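Local coordinates for protein putative enoyl-CoA hydratase/isomerase (Bordetella parapertussis, PDB 3ISA) that probably catalyses hydration or isomerisation of enoyl-CoA thioesters, as a member of the crotonase-like enoyl-CoA hydratase/isomerase family, at residues L35-A38 with L39-G42; M84-I87 with E88-L91; F110-G113 with V114-F117; R164-A168 with D169-R173. All coordinates share one frame; numbering follows the deposited sequence. Where two conformers were deposited one is given.

Interaction 1 (L35-A38 with L39-G42); sequences LVEA and LIDG
Two turns of helix 33-48, the connecting helix of a beta-alpha-beta unit in this crotonase-like fold, bring Leu35 against Leu39 and Val36 against Ile40. The backbone bonds are regular i to i+4 helix bonds. Leu39 N gives to Leu35 O at 2.9 Å, and the bonds to Val36 O, Glu37 O and Ala38 O continue the series. Leu35 CD1 meets Leu39 CD1 at 3.9 Å, the two side chains crossing at a slant. Val36 CG1 lies anti to its own backbone N (chi1 173°). This turns the methyl along the helix to Ile40 CD1, 3.9 Å away. On the polar side, a water lies 2.6 Å from both Glu37 OE1 and Asp41 OD1. It could bond to either carboxylate, but a bridge between them is doubtful, since Asp41 has two conformers. Glu37 OE1 and Asp41 OD1 are 5.2 Å apart. Glu37 is also paired through OE1 with Arg86, which probably offsets part of its charge. Val36 and Ile40 face helix 77-95, touching Ile87 and Leu90. Leu35, Ala38 and Leu39 rest on Leu9 of strand 9-13. Glu37 packs on Pro231 of the second subunit. Strands 17-22 and 53-58 lie before and after the helix in the chain.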
ATOM      1  N   LEU D  35     -18.005 -30.966  -5.795  1.00 19.39           N
ATOM      2  CA  LEU D  35     -18.092 -30.527  -4.403  1.00 18.32           C
ATOM      3  C   LEU D  35     -17.701 -29.051  -4.215  1.00 14.13           C
ATOM      4  O   LEU D  35     -18.410 -28.311  -3.517  1.00 16.19           O
ATOM      5  CB  LEU D  35     -17.277 -31.447  -3.478  1.00 17.47           C
ATOM      6  CG  LEU D  35     -17.266 -31.104  -1.977  1.00 17.92           C
ATOM      7  CD1 LEU D  35     -18.676 -30.824  -1.400  1.00 19.82           C
ATOM      8  CD2 LEU D  35     -16.617 -32.271  -1.242  1.00 17.79           C
ATOM      9  N   VAL D  36     -16.606 -28.618  -4.850  1.00 18.17           N
ATOM     10  CA  VAL D  36     -16.173 -27.205  -4.781  1.00 18.46           C
ATOM     11  C   VAL D  36     -17.287 -26.301  -5.303  1.00 21.33           C
ATOM     12  O   VAL D  36     -17.662 -25.330  -4.626  1.00 16.90           O
ATOM     13  CB  VAL D  36     -14.832 -26.983  -5.517  1.00 16.41           C
ATOM     14  CG1 VAL D  36     -14.430 -25.464  -5.608  1.00 17.74           C
ATOM     15  CG2 VAL D  36     -13.742 -27.797  -4.837  1.00 17.73           C
ATOM     16  N   GLU D  37     -17.858 -26.638  -6.462  1.00 16.00           N
ATOM     17  CA  GLU D  37     -18.949 -25.816  -7.013  1.00 17.97           C
ATOM     18  C   GLU D  37     -20.197 -25.755  -6.111  1.00 18.06           C
ATOM     19  O   GLU D  37     -20.827 -24.710  -5.996  1.00 18.85           O
ATOM     20  CB  GLU D  37     -19.324 -26.229  -8.438  1.00 21.68           C
ATOM     21  CG  GLU D  37     -18.245 -25.974  -9.493  1.00 19.82           C
ATOM     22  CD  GLU D  37     -17.681 -24.548  -9.509  1.00 22.54           C
ATOM     23  OE1 GLU D  37     -18.456 -23.567  -9.519  1.00 20.95           O
ATOM     24  OE2 GLU D  37     -16.437 -24.423  -9.542  1.00 21.66           O
ATOM     25  N   ALA D  38     -20.531 -26.877  -5.477  1.00 16.13           N
ATOM     26  CA  ALA D  38     -21.618 -26.946  -4.510  1.00 19.88           C
ATOM     27  C   ALA D  38     -21.366 -26.058  -3.283  1.00 18.48           C
ATOM     28  O   ALA D  38     -22.294 -25.411  -2.772  1.00 14.61           O
ATOM     29  CB  ALA D  38     -21.825 -28.391  -4.073  1.00 20.01           C
ATOM     30  N   LEU D  39     -20.117 -26.049  -2.810  1.00 17.53           N
ATOM     31  CA  LEU D  39     -19.713 -25.204  -1.698  1.00 18.06           C
ATOM     32  C   LEU D  39     -19.792 -23.725  -2.067  1.00 14.51           C
ATOM     33  O   LEU D  39     -20.309 -22.934  -1.310  1.00 16.52           O
ATOM     34  CB  LEU D  39     -18.303 -25.560  -1.247  1.00 16.13           C
ATOM     35  CG  LEU D  39     -18.269 -26.793  -0.322  1.00 16.12           C
ATOM     36  CD1 LEU D  39     -16.883 -27.479  -0.378  1.00 19.82           C
ATOM     37  CD2 LEU D  39     -18.665 -26.449   1.103  1.00 17.17           C
ATOM     38  N   ILE D  40     -19.304 -23.376  -3.248  1.00 16.20           N
ATOM     39  CA  ILE D  40     -19.368 -22.008  -3.724  1.00 12.97           C
ATOM     40  C   ILE D  40     -20.824 -21.517  -3.822  1.00 17.26           C
ATOM     41  O   ILE D  40     -21.129 -20.422  -3.344  1.00 17.84           O
ATOM     42  CB  ILE D  40     -18.619 -21.860  -5.084  1.00 15.45           C
ATOM     43  CG1 ILE D  40     -17.093 -21.915  -4.845  1.00 16.77           C
ATOM     44  CG2 ILE D  40     -18.968 -20.556  -5.745  1.00 20.44           C
ATOM     45  CD1 ILE D  40     -16.238 -22.030  -6.092  1.00 18.34           C
ATOM     46  N   ASP D  41     -21.692 -22.331  -4.443  1.00 19.01           N
ATOM     47  CA  ASP D  41     -23.118 -22.025  -4.533  0.50 19.14           C
ATOM     48  C   ASP D  41     -23.769 -21.831  -3.159  1.00 18.95           C
ATOM     49  O   ASP D  41     -24.486 -20.842  -2.943  1.00 15.87           O
ATOM     50  CB  ASP D  41     -23.831 -23.112  -5.344  0.50 16.62           C
ATOM     51  CG  ASP D  41     -23.501 -23.045  -6.836  0.50 13.62           C
ATOM     52  OD1 ASP D  41     -22.884 -22.046  -7.281  0.50 35.24           O
ATOM     53  OD2 ASP D  41     -23.862 -23.985  -7.573  0.50 33.34           O
ATOM     54  N   GLY D  42     -23.497 -22.762  -2.231  1.00 16.76           N
ATOM     55  CA  GLY D  42     -24.041 -22.706  -0.874  1.00 18.80           C
ATOM     56  C   GLY D  42     -23.585 -21.480  -0.092  1.00 17.20           C
ATOM     57  O   GLY D  42     -24.401 -20.810   0.550  1.00 16.85           O
TER
HETATM   58  O   HOH W   1     -20.677 -23.033  -8.252  1.00 34.54           O

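Interaction 2 (M84-I87 with E88-L91); sequences MVRI and EMLL
Arg86 turns back on itself at chi2 (-62°) and chi3 (-76°), and Met89 bends at chi3 (78°). These turns carry the arginine tip to the end of the methionine. Arg86 NH1 lies 3.6 Å from Met89 CE and 3.7 Å from Met89 SD. The methyl sits at the edge of the guanidinium, near its plane. The sulfur has a second neighbour in Val85 CG1, at 3.9 Å, and the Val85 and Met89 side chains run side by side. Ile87 and Leu91 also lie alongside, with Ile87 CG2 3.9 Å from Leu91 CD1. Both pairs follow the i to i+4 spacing of helix 77-95. The part of the helix in this contact is buried, with helices 33-48 and 112-119 and the second subunit around it. Its backbone bonds are regular: Met89 N gives to Val85 O at 2.8 Å, and Leu91 N gives to Ile87 O at 2.9 Å. Two charged side chains are buried here and have partners further off. Arg86 NH2 pairs with Glu37. Glu88 OE2 is held by Gln92 and Arg146. Ile87 and Leu91 turn to helix 112-119, touching Ala112 and Asp115. Val85, Arg86 and Met89 pack on Ala229, Pro231 and Gln230 of the second subunit.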
ATOM      1  N   MET D  84      -8.125 -25.791  -9.107  1.00 18.17           N
ATOM      2  CA  MET D  84      -7.372 -25.097  -8.057  1.00 17.79           C
ATOM      3  C   MET D  84      -7.789 -23.625  -7.893  1.00 15.03           C
ATOM      4  O   MET D  84      -7.922 -23.132  -6.777  1.00 15.85           O
ATOM      5  CB  MET D  84      -5.867 -25.232  -8.320  1.00 20.06           C
ATOM      6  CG  MET D  84      -5.293 -26.611  -7.951  1.00 19.31           C
ATOM      7  SD  MET D  84      -5.476 -27.123  -6.223  1.00 12.78           S
ATOM      8  CE  MET D  84      -4.426 -28.583  -6.348  1.00 25.51           C
ATOM      9  N   VAL D  85      -8.012 -22.932  -9.015  1.00 13.26           N
ATOM     10  CA  VAL D  85      -8.505 -21.560  -8.989  1.00 14.85           C
ATOM     11  C   VAL D  85      -9.862 -21.457  -8.311  1.00 17.32           C
ATOM     12  O   VAL D  85     -10.052 -20.596  -7.451  1.00 16.89           O
ATOM     13  CB  VAL D  85      -8.507 -20.935 -10.427  1.00 12.82           C
ATOM     14  CG1 VAL D  85      -9.305 -19.640 -10.449  1.00 14.68           C
ATOM     15  CG2 VAL D  85      -7.049 -20.697 -10.866  1.00 16.47           C
ATOM     16  N   ARG D  86     -10.775 -22.372  -8.654  1.00 17.65           N
ATOM     17  CA  ARG D  86     -12.093 -22.396  -8.028  1.00 16.48           C
ATOM     18  C   ARG D  86     -12.003 -22.698  -6.519  1.00 18.13           C
ATOM     19  O   ARG D  86     -12.738 -22.115  -5.732  1.00 14.53           O
ATOM     20  CB  ARG D  86     -13.048 -23.342  -8.781  1.00 14.92           C
ATOM     21  CG  ARG D  86     -13.357 -22.921 -10.258  1.00 16.92           C
ATOM     22  CD  ARG D  86     -14.066 -21.567 -10.363  1.00 17.44           C
ATOM     23  NE  ARG D  86     -15.483 -21.686  -9.996  1.00 18.23           N
ATOM     24  CZ  ARG D  86     -16.291 -20.654  -9.746  1.00 16.80           C
ATOM     25  NH1 ARG D  86     -15.817 -19.413  -9.804  1.00 15.39           N
ATOM     26  NH2 ARG D  86     -17.570 -20.862  -9.441  1.00 17.51           N
ATOM     27  N   ILE D  87     -11.101 -23.598  -6.127  1.00 17.34           N
ATOM     28  CA  ILE D  87     -10.813 -23.825  -4.704  1.00 17.60           C
ATOM     29  C   ILE D  87     -10.368 -22.516  -4.031  1.00 16.12           C
ATOM     30  O   ILE D  87     -10.932 -22.124  -3.013  1.00 15.89           O
ATOM     31  CB  ILE D  87      -9.790 -24.985  -4.487  1.00 13.99           C
ATOM     32  CG1 ILE D  87     -10.467 -26.336  -4.773  1.00 17.81           C
ATOM     33  CG2 ILE D  87      -9.251 -24.984  -3.052  1.00 18.58           C
ATOM     34  CD1 ILE D  87      -9.500 -27.520  -4.928  1.00 18.97           C
ATOM     35  N   GLU D  88      -9.395 -21.813  -4.609  1.00 14.21           N
ATOM     36  CA  GLU D  88      -8.951 -20.541  -3.996  1.00 16.35           C
ATOM     37  C   GLU D  88     -10.071 -19.492  -3.959  1.00 16.50           C
ATOM     38  O   GLU D  88     -10.183 -18.751  -2.987  1.00 16.67           O
ATOM     39  CB  GLU D  88      -7.693 -19.989  -4.682  1.00 20.96           C
ATOM     40  CG  GLU D  88      -7.130 -18.644  -4.113  1.00 17.86           C
ATOM     41  CD  GLU D  88      -6.721 -18.693  -2.618  1.00 24.11           C
ATOM     42  OE1 GLU D  88      -6.737 -19.771  -1.986  1.00 22.74           O
ATOM     43  OE2 GLU D  88      -6.383 -17.626  -2.064  1.00 23.53           O
ATOM     44  N   MET D  89     -10.909 -19.449  -5.002  1.00 14.61           N
ATOM     45  CA  MET D  89     -12.038 -18.537  -5.012  1.00 12.29           C
ATOM     46  C   MET D  89     -13.012 -18.875  -3.851  1.00 16.85           C
ATOM     47  O   MET D  89     -13.476 -17.983  -3.134  1.00 16.64           O
ATOM     48  CB  MET D  89     -12.705 -18.488  -6.394  1.00 16.13           C
ATOM     49  CG  MET D  89     -11.834 -17.763  -7.477  1.00 18.65           C
ATOM     50  SD  MET D  89     -12.496 -17.807  -9.180  1.00 10.50           S
ATOM     51  CE  MET D  89     -13.750 -16.558  -9.048  1.00 21.97           C
ATOM     52  N   LEU D  90     -13.250 -20.166  -3.640  1.00 15.57           N
ATOM     53  CA  LEU D  90     -14.044 -20.639  -2.516  1.00 17.80           C
ATOM     54  C   LEU D  90     -13.431 -20.229  -1.168  1.00 14.93           C
ATOM     55  O   LEU D  90     -14.141 -19.692  -0.302  1.00 13.44           O
ATOM     56  CB  LEU D  90     -14.215 -22.163  -2.569  1.00 15.23           C
ATOM     57  CG  LEU D  90     -14.864 -22.781  -1.315  1.00 17.83           C
ATOM     58  CD1 LEU D  90     -16.318 -22.285  -1.072  1.00 16.94           C
ATOM     59  CD2 LEU D  90     -14.772 -24.315  -1.334  1.00 21.70           C
ATOM     60  N   LEU D  91     -12.129 -20.456  -1.009  1.00 15.88           N
ATOM     61  CA  LEU D  91     -11.442 -20.144   0.256  1.00 15.20           C
ATOM     62  C   LEU D  91     -11.538 -18.643   0.584  1.00 17.38           C
ATOM     63  O   LEU D  91     -11.756 -18.247   1.729  1.00 16.03           O
ATOM     64  CB  LEU D  91      -9.980 -20.619   0.189  1.00 10.14           C
ATOM     65  CG  LEU D  91      -9.795 -22.122  -0.023  1.00 14.78           C
ATOM     66  CD1 LEU D  91      -8.322 -22.463  -0.217  1.00 17.05           C
ATOM     67  CD2 LEU D  91     -10.408 -22.892   1.147  1.00 18.99           C
TER

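Interaction 3 (F110-G113 with V114-F117); sequences FGAG and VDLF
Asp115 lies back along the start of its own helix, over Gly111 and Ala112. Its CB is 3.6 Å from Ala112 O. Its CG, anti to the carbonyl carbon (chi1 -63°), turns the carboxylate toward the preceding turn and stands 3.6 Å from Gly111 O. At the tip, Asp115 OD2 reaches 3.4 Å from Ala112 CA. The same OD2 is 3.2 Å from Gly111 O; both are acceptors, so the pair is not a hydrogen bond. Asp115 OD1 lies farther off, 4.2 Å from Gly111 O. Asp115 N does bond to that carbonyl, at 3.0 Å and in the carbonyl plane. Val114 N adds a weak bond to Gly111 O. Gly111 is the N-cap of helix 112-119, which follows strand 108-110. Its phi is positive (54°), a value easily reached by a residue without a side chain. Gly113, also without a side chain, packs close against Phe110 O. In enoyl-CoA hydratases and isomerases, a glycine-rich helix start of this kind commonly lies near the oxyanion hole, and these residues probably do likewise. Val114 CG2 turns back to Phe110 N, 3.6 Å away. Phe117 N bonds Gly113 O at 3.2 Å. The Phe117 ring meets Phe131, and Leu116 packs on Leu91 and Val94 of helix 77-95.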
ATOM      1  N   PHE D 110      -5.932 -32.906   4.816  1.00 19.22           N
ATOM      2  CA  PHE D 110      -4.852 -32.634   3.872  1.00 19.80           C
ATOM      3  C   PHE D 110      -5.153 -31.450   2.966  1.00 25.43           C
ATOM      4  O   PHE D 110      -6.303 -31.264   2.545  1.00 19.45           O
ATOM      5  CB  PHE D 110      -4.590 -33.850   2.973  1.00 23.96           C
ATOM      6  CG  PHE D 110      -4.125 -35.071   3.714  1.00 26.19           C
ATOM      7  CD1 PHE D 110      -2.774 -35.247   3.994  1.00 31.79           C
ATOM      8  CD2 PHE D 110      -5.035 -36.048   4.113  1.00 23.75           C
ATOM      9  CE1 PHE D 110      -2.330 -36.370   4.678  1.00 35.04           C
ATOM     10  CE2 PHE D 110      -4.602 -37.183   4.801  1.00 33.86           C
ATOM     11  CZ  PHE D 110      -3.239 -37.341   5.079  1.00 25.98           C
ATOM     12  N   GLY D 111      -4.103 -30.690   2.648  1.00 20.95           N
ATOM     13  CA  GLY D 111      -4.134 -29.702   1.561  1.00 22.86           C
ATOM     14  C   GLY D 111      -5.261 -28.681   1.639  1.00 18.61           C
ATOM     15  O   GLY D 111      -5.465 -28.061   2.677  1.00 16.38           O
ATOM     16  N   ALA D 112      -6.014 -28.541   0.548  1.00 19.39           N
ATOM     17  CA  ALA D 112      -7.139 -27.616   0.480  1.00 20.37           C
ATOM     18  C   ALA D 112      -8.199 -27.865   1.576  1.00 21.63           C
ATOM     19  O   ALA D 112      -8.913 -26.945   1.968  1.00 21.25           O
ATOM     20  CB  ALA D 112      -7.760 -27.648  -0.912  1.00 17.52           C
ATOM     21  N   GLY D 113      -8.277 -29.106   2.059  1.00 22.19           N
ATOM     22  CA  GLY D 113      -9.078 -29.444   3.246  1.00 20.68           C
ATOM     23  C   GLY D 113      -8.656 -28.670   4.480  1.00 22.07           C
ATOM     24  O   GLY D 113      -9.489 -28.087   5.189  1.00 18.10           O
ATOM     25  N   VAL D 114      -7.355 -28.660   4.746  1.00 20.73           N
ATOM     26  CA  VAL D 114      -6.802 -27.863   5.833  1.00 17.03           C
ATOM     27  C   VAL D 114      -6.996 -26.370   5.552  1.00 17.30           C
ATOM     28  O   VAL D 114      -7.294 -25.614   6.463  1.00 17.04           O
ATOM     29  CB  VAL D 114      -5.297 -28.218   6.099  1.00 21.76           C
ATOM     30  CG1 VAL D 114      -4.718 -27.409   7.288  1.00 20.63           C
ATOM     31  CG2 VAL D 114      -5.143 -29.739   6.336  1.00 18.24           C
ATOM     32  N   ASP D 115      -6.869 -25.947   4.293  1.00 16.27           N
ATOM     33  CA  ASP D 115      -7.060 -24.524   3.978  1.00 17.93           C
ATOM     34  C   ASP D 115      -8.519 -24.048   4.202  1.00 15.50           C
ATOM     35  O   ASP D 115      -8.767 -22.912   4.648  1.00 14.60           O
ATOM     36  CB  ASP D 115      -6.635 -24.255   2.536  1.00 17.36           C
ATOM     37  CG  ASP D 115      -5.151 -24.525   2.302  1.00 21.03           C
ATOM     38  OD1 ASP D 115      -4.308 -24.060   3.111  1.00 21.50           O
ATOM     39  OD2 ASP D 115      -4.832 -25.216   1.316  1.00 22.91           O
ATOM     40  N   LEU D 116      -9.468 -24.926   3.900  1.00 16.94           N
ATOM     41  CA  LEU D 116     -10.875 -24.616   4.119  1.00 18.24           C
ATOM     42  C   LEU D 116     -11.135 -24.415   5.609  1.00 18.35           C
ATOM     43  O   LEU D 116     -11.798 -23.453   6.009  1.00 18.55           O
ATOM     44  CB  LEU D 116     -11.761 -25.709   3.520  1.00 17.37           C
ATOM     45  CG  LEU D 116     -13.273 -25.551   3.771  1.00 18.07           C
ATOM     46  CD1 LEU D 116     -13.798 -24.199   3.243  1.00 15.75           C
ATOM     47  CD2 LEU D 116     -13.983 -26.740   3.121  1.00 15.90           C
ATOM     48  N   PHE D 117     -10.589 -25.328   6.409  1.00 18.38           N
ATOM     49  CA  PHE D 117     -10.580 -25.228   7.855  1.00 18.26           C
ATOM     50  C   PHE D 117      -9.963 -23.887   8.320  1.00 13.98           C
ATOM     51  O   PHE D 117     -10.581 -23.162   9.117  1.00 17.29           O
ATOM     52  CB  PHE D 117      -9.795 -26.433   8.408  1.00 19.93           C
ATOM     53  CG  PHE D 117      -9.829 -26.553   9.898  1.00 20.88           C
ATOM     54  CD1 PHE D 117     -10.953 -27.075  10.534  1.00 16.00           C
ATOM     55  CD2 PHE D 117      -8.721 -26.185  10.669  1.00 23.26           C
ATOM     56  CE1 PHE D 117     -11.004 -27.182  11.924  1.00 22.47           C
ATOM     57  CE2 PHE D 117      -8.750 -26.308  12.056  1.00 23.39           C
ATOM     58  CZ  PHE D 117      -9.902 -26.819  12.686  1.00 22.99           C
TER

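Interaction 4 (R164-A168 with D169-R173); sequences RAFDA and DEARR
The Arg164 guanidinium meets the Glu170 carboxylate at its edge, the two planes 27° apart and nearly coplanar. The grip is end-on with two nitrogens. Arg164 NH1 gives to Glu170 OE1 at 3.1 Å, and Arg164 NH2 gives to Glu170 OE2, also at 3.1 Å. Each oxygen uses its syn lone pair, and each lies in the guanidinium plane. A weaker bond runs from NH1 to OE2. Arg164 NH2 also bonds Ser158 OG, so this nitrogen has a second partner. The Phe166 ring takes Ala171 CB at its edge, in plane, 3.9 Å from CE1. Elsewhere this ring meets those of Phe131 and Phe176. In one of its two conformers, the Arg173 guanidinium has Glu170 CA over the centre of one face, 3.6 Å above it.

Strand 165-167 leads directly into helix 168-173, and the axis of 169-173 lies at 83° to that of the strand. Asp167 is the N-cap. With chi1 at 76°, its carboxylate turns to the first turn of the helix. Asp167 OD1 accepts from Glu170 N at 3.0 Å, a nearly straight bond that meets the oxygen on its syn side, well out of the carboxylate plane. Asp167 O accepts from Ala171 N at 2.8 Å. One water accepts a hydrogen bond from Asp167 N and donates one to Glu170 OE1. Another donates to Asp167 OD1 and, in that same Arg173 conformer, accepts from Arg173 NH2. Ala168 and Arg172 touch Cys180 of strand 179-180, and Phe166 and Glu170 lie against Ile159 of helix 153-161.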
ATOM      1  N   ARG D 164       5.186 -30.648   6.158  1.00 33.97           N
ATOM      2  CA  ARG D 164       5.074 -31.681   7.184  1.00 34.07           C
ATOM      3  C   ARG D 164       3.719 -31.715   7.898  1.00 37.73           C
ATOM      4  O   ARG D 164       3.009 -30.711   7.956  1.00 34.85           O
ATOM      5  CB  ARG D 164       6.203 -31.531   8.222  1.00 39.21           C
ATOM      6  CG  ARG D 164       6.206 -30.219   9.011  1.00 30.62           C
ATOM      7  CD  ARG D 164       7.118 -30.341  10.216  1.00 44.48           C
ATOM      8  NE  ARG D 164       7.204 -29.116  11.015  1.00 34.16           N
ATOM      9  CZ  ARG D 164       6.426 -28.825  12.058  1.00 37.45           C
ATOM     10  NH1 ARG D 164       5.453 -29.647  12.446  1.00 34.45           N
ATOM     11  NH2 ARG D 164       6.617 -27.689  12.714  1.00 33.53           N
ATOM     12  N   ALA D 165       3.384 -32.873   8.458  1.00 35.32           N
ATOM     13  CA  ALA D 165       2.183 -33.007   9.262  1.00 36.82           C
ATOM     14  C   ALA D 165       2.317 -32.332  10.634  1.00 39.46           C
ATOM     15  O   ALA D 165       3.429 -32.160  11.141  1.00 42.42           O
ATOM     16  CB  ALA D 165       1.811 -34.470   9.416  1.00 31.55           C
ATOM     17  N   PHE D 166       1.179 -31.926  11.206  1.00 32.10           N
ATOM     18  CA  PHE D 166       1.078 -31.509  12.610  1.00 31.17           C
ATOM     19  C   PHE D 166      -0.226 -31.977  13.252  1.00 34.46           C
ATOM     20  O   PHE D 166      -1.269 -32.064  12.590  1.00 33.43           O
ATOM     21  CB  PHE D 166       1.293 -29.996  12.801  1.00 34.14           C
ATOM     22  CG  PHE D 166       0.302 -29.114  12.065  1.00 32.63           C
ATOM     23  CD1 PHE D 166      -0.742 -28.487  12.755  1.00 23.45           C
ATOM     24  CD2 PHE D 166       0.445 -28.867  10.701  1.00 25.51           C
ATOM     25  CE1 PHE D 166      -1.652 -27.655  12.088  1.00 24.78           C
ATOM     26  CE2 PHE D 166      -0.461 -28.041  10.022  1.00 32.25           C
ATOM     27  CZ  PHE D 166      -1.505 -27.430  10.725  1.00 26.34           C
ATOM     28  N   ASP D 167      -0.152 -32.293  14.544  1.00 32.23           N
ATOM     29  CA  ASP D 167      -1.281 -32.854  15.276  1.00 33.04           C
ATOM     30  C   ASP D 167      -2.077 -31.803  16.037  1.00 31.90           C
ATOM     31  O   ASP D 167      -1.713 -30.620  16.050  1.00 33.41           O
ATOM     32  CB  ASP D 167      -0.821 -34.001  16.207  1.00 36.02           C
ATOM     33  CG  ASP D 167      -0.114 -33.510  17.493  1.00 44.73           C
ATOM     34  OD1 ASP D 167       0.330 -32.345  17.582  1.00 37.22           O
ATOM     35  OD2 ASP D 167       0.006 -34.325  18.435  1.00 58.62           O
ATOM     36  N   ALA D 168      -3.154 -32.252  16.680  1.00 31.51           N
ATOM     37  CA  ALA D 168      -4.041 -31.396  17.466  1.00 32.27           C
ATOM     38  C   ALA D 168      -3.333 -30.561  18.545  1.00 35.21           C
ATOM     39  O   ALA D 168      -3.632 -29.369  18.689  1.00 28.60           O
ATOM     40  CB  ALA D 168      -5.150 -32.226  18.074  1.00 29.73           C
ATOM     41  N   ASP D 169      -2.393 -31.178  19.279  1.00 35.09           N
ATOM     42  CA  ASP D 169      -1.625 -30.473  20.317  1.00 36.05           C
ATOM     43  C   ASP D 169      -0.806 -29.336  19.743  1.00 25.36           C
ATOM     44  O   ASP D 169      -0.870 -28.219  20.254  1.00 29.86           O
ATOM     45  CB  ASP D 169      -0.700 -31.427  21.085  1.00 44.40           C
ATOM     46  CG  ASP D 169      -1.454 -32.345  22.024  1.00 59.02           C
ATOM     47  OD1 ASP D 169      -2.536 -31.951  22.520  1.00 73.54           O
ATOM     48  OD2 ASP D 169      -0.955 -33.464  22.271  1.00 76.08           O
ATOM     49  N   GLU D 170      -0.067 -29.622  18.669  1.00 27.61           N
ATOM     50  CA  GLU D 170       0.696 -28.595  17.959  1.00 30.13           C
ATOM     51  C   GLU D 170      -0.214 -27.523  17.382  1.00 28.94           C
ATOM     52  O   GLU D 170       0.068 -26.334  17.546  1.00 31.75           O
ATOM     53  CB  GLU D 170       1.598 -29.165  16.856  1.00 28.96           C
ATOM     54  CG  GLU D 170       2.471 -28.058  16.238  1.00 31.43           C
ATOM     55  CD  GLU D 170       3.511 -28.518  15.221  1.00 39.35           C
ATOM     56  OE1 GLU D 170       3.698 -29.741  15.021  1.00 44.81           O
ATOM     57  OE2 GLU D 170       4.150 -27.621  14.617  1.00 41.05           O
ATOM     58  N   ALA D 171      -1.308 -27.943  16.733  1.00 28.46           N
ATOM     59  CA  ALA D 171      -2.305 -26.994  16.199  1.00 27.37           C
ATOM     60  C   ALA D 171      -2.822 -26.023  17.272  1.00 24.18           C
ATOM     61  O   ALA D 171      -2.937 -24.818  17.021  1.00 27.60           O
ATOM     62  CB  ALA D 171      -3.456 -27.750  15.544  1.00 25.42           C
ATOM     63  N   ARG D 172      -3.078 -26.540  18.476  1.00 29.04           N
ATOM     64  CA  ARG D 172      -3.489 -25.706  19.607  1.00 30.23           C
ATOM     65  C   ARG D 172      -2.403 -24.722  20.068  1.00 29.96           C
ATOM     66  O   ARG D 172      -2.689 -23.530  20.238  1.00 30.35           O
ATOM     67  CB  ARG D 172      -4.012 -26.555  20.784  1.00 34.99           C
ATOM     68  CG  ARG D 172      -5.022 -25.803  21.660  1.00 41.16           C
ATOM     69  CD  ARG D 172      -4.881 -26.121  23.152  1.00 60.27           C
ATOM     70  NE  ARG D 172      -5.591 -27.335  23.545  1.00 70.28           N
ATOM     71  CZ  ARG D 172      -5.022 -28.527  23.727  1.00 81.34           C
ATOM     72  NH1 ARG D 172      -5.767 -29.565  24.086  1.00 84.04           N
ATOM     73  NH2 ARG D 172      -3.716 -28.690  23.556  1.00 79.89           N
ATOM     74  N   ARG D 173      -1.176 -25.233  20.241  1.00 33.40           N
ATOM     75  CA  ARG D 173      -0.039 -24.414  20.655  0.50 30.73           C
ATOM     76  C   ARG D 173       0.204 -23.213  19.739  1.00 30.67           C
ATOM     77  O   ARG D 173       0.375 -22.094  20.227  1.00 32.10           O
ATOM     78  CB  ARG D 173       1.219 -25.274  20.774  0.50 33.30           C
ATOM     79  CG  ARG D 173       1.427 -25.874  22.165  0.50 37.15           C
ATOM     80  CD  ARG D 173       2.029 -27.279  22.121  0.50 35.40           C
ATOM     81  NE  ARG D 173       3.008 -27.463  21.049  0.50 31.09           N
ATOM     82  CZ  ARG D 173       3.284 -28.637  20.482  0.50 20.63           C
ATOM     83  NH1 ARG D 173       4.177 -28.713  19.506  0.50 24.07           N
ATOM     84  NH2 ARG D 173       2.651 -29.735  20.879  0.50 26.41           N
TER
HETATM   85  O   HOH W   2       2.725 -32.205  15.535  1.00 37.90           O
HETATM   86  O   HOH W   3       2.979 -31.631  18.901  1.00 52.27           O

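All four contacts are local and come in series along the chain; none nests in or crosses another. Interactions 1 and 2 each span turns within one helix, 33-48 and 77-95. Interaction 3 covers the entry to helix 112-119 and interaction 4 the step from strand 165-167 to helix 168-173. Interaction 2 touches both 1 and 3, which do not touch each other. It meets interaction 1 through Glu37 and Arg86, and interaction 3 where Leu91 reaches Leu116. Interaction 4 touches none of the others. Its nearest atoms are about 5 Å from interaction 3, and Phe131 meets both Phe117 and Phe166. Interactions 1 and 2 lie across the chain's centre from it.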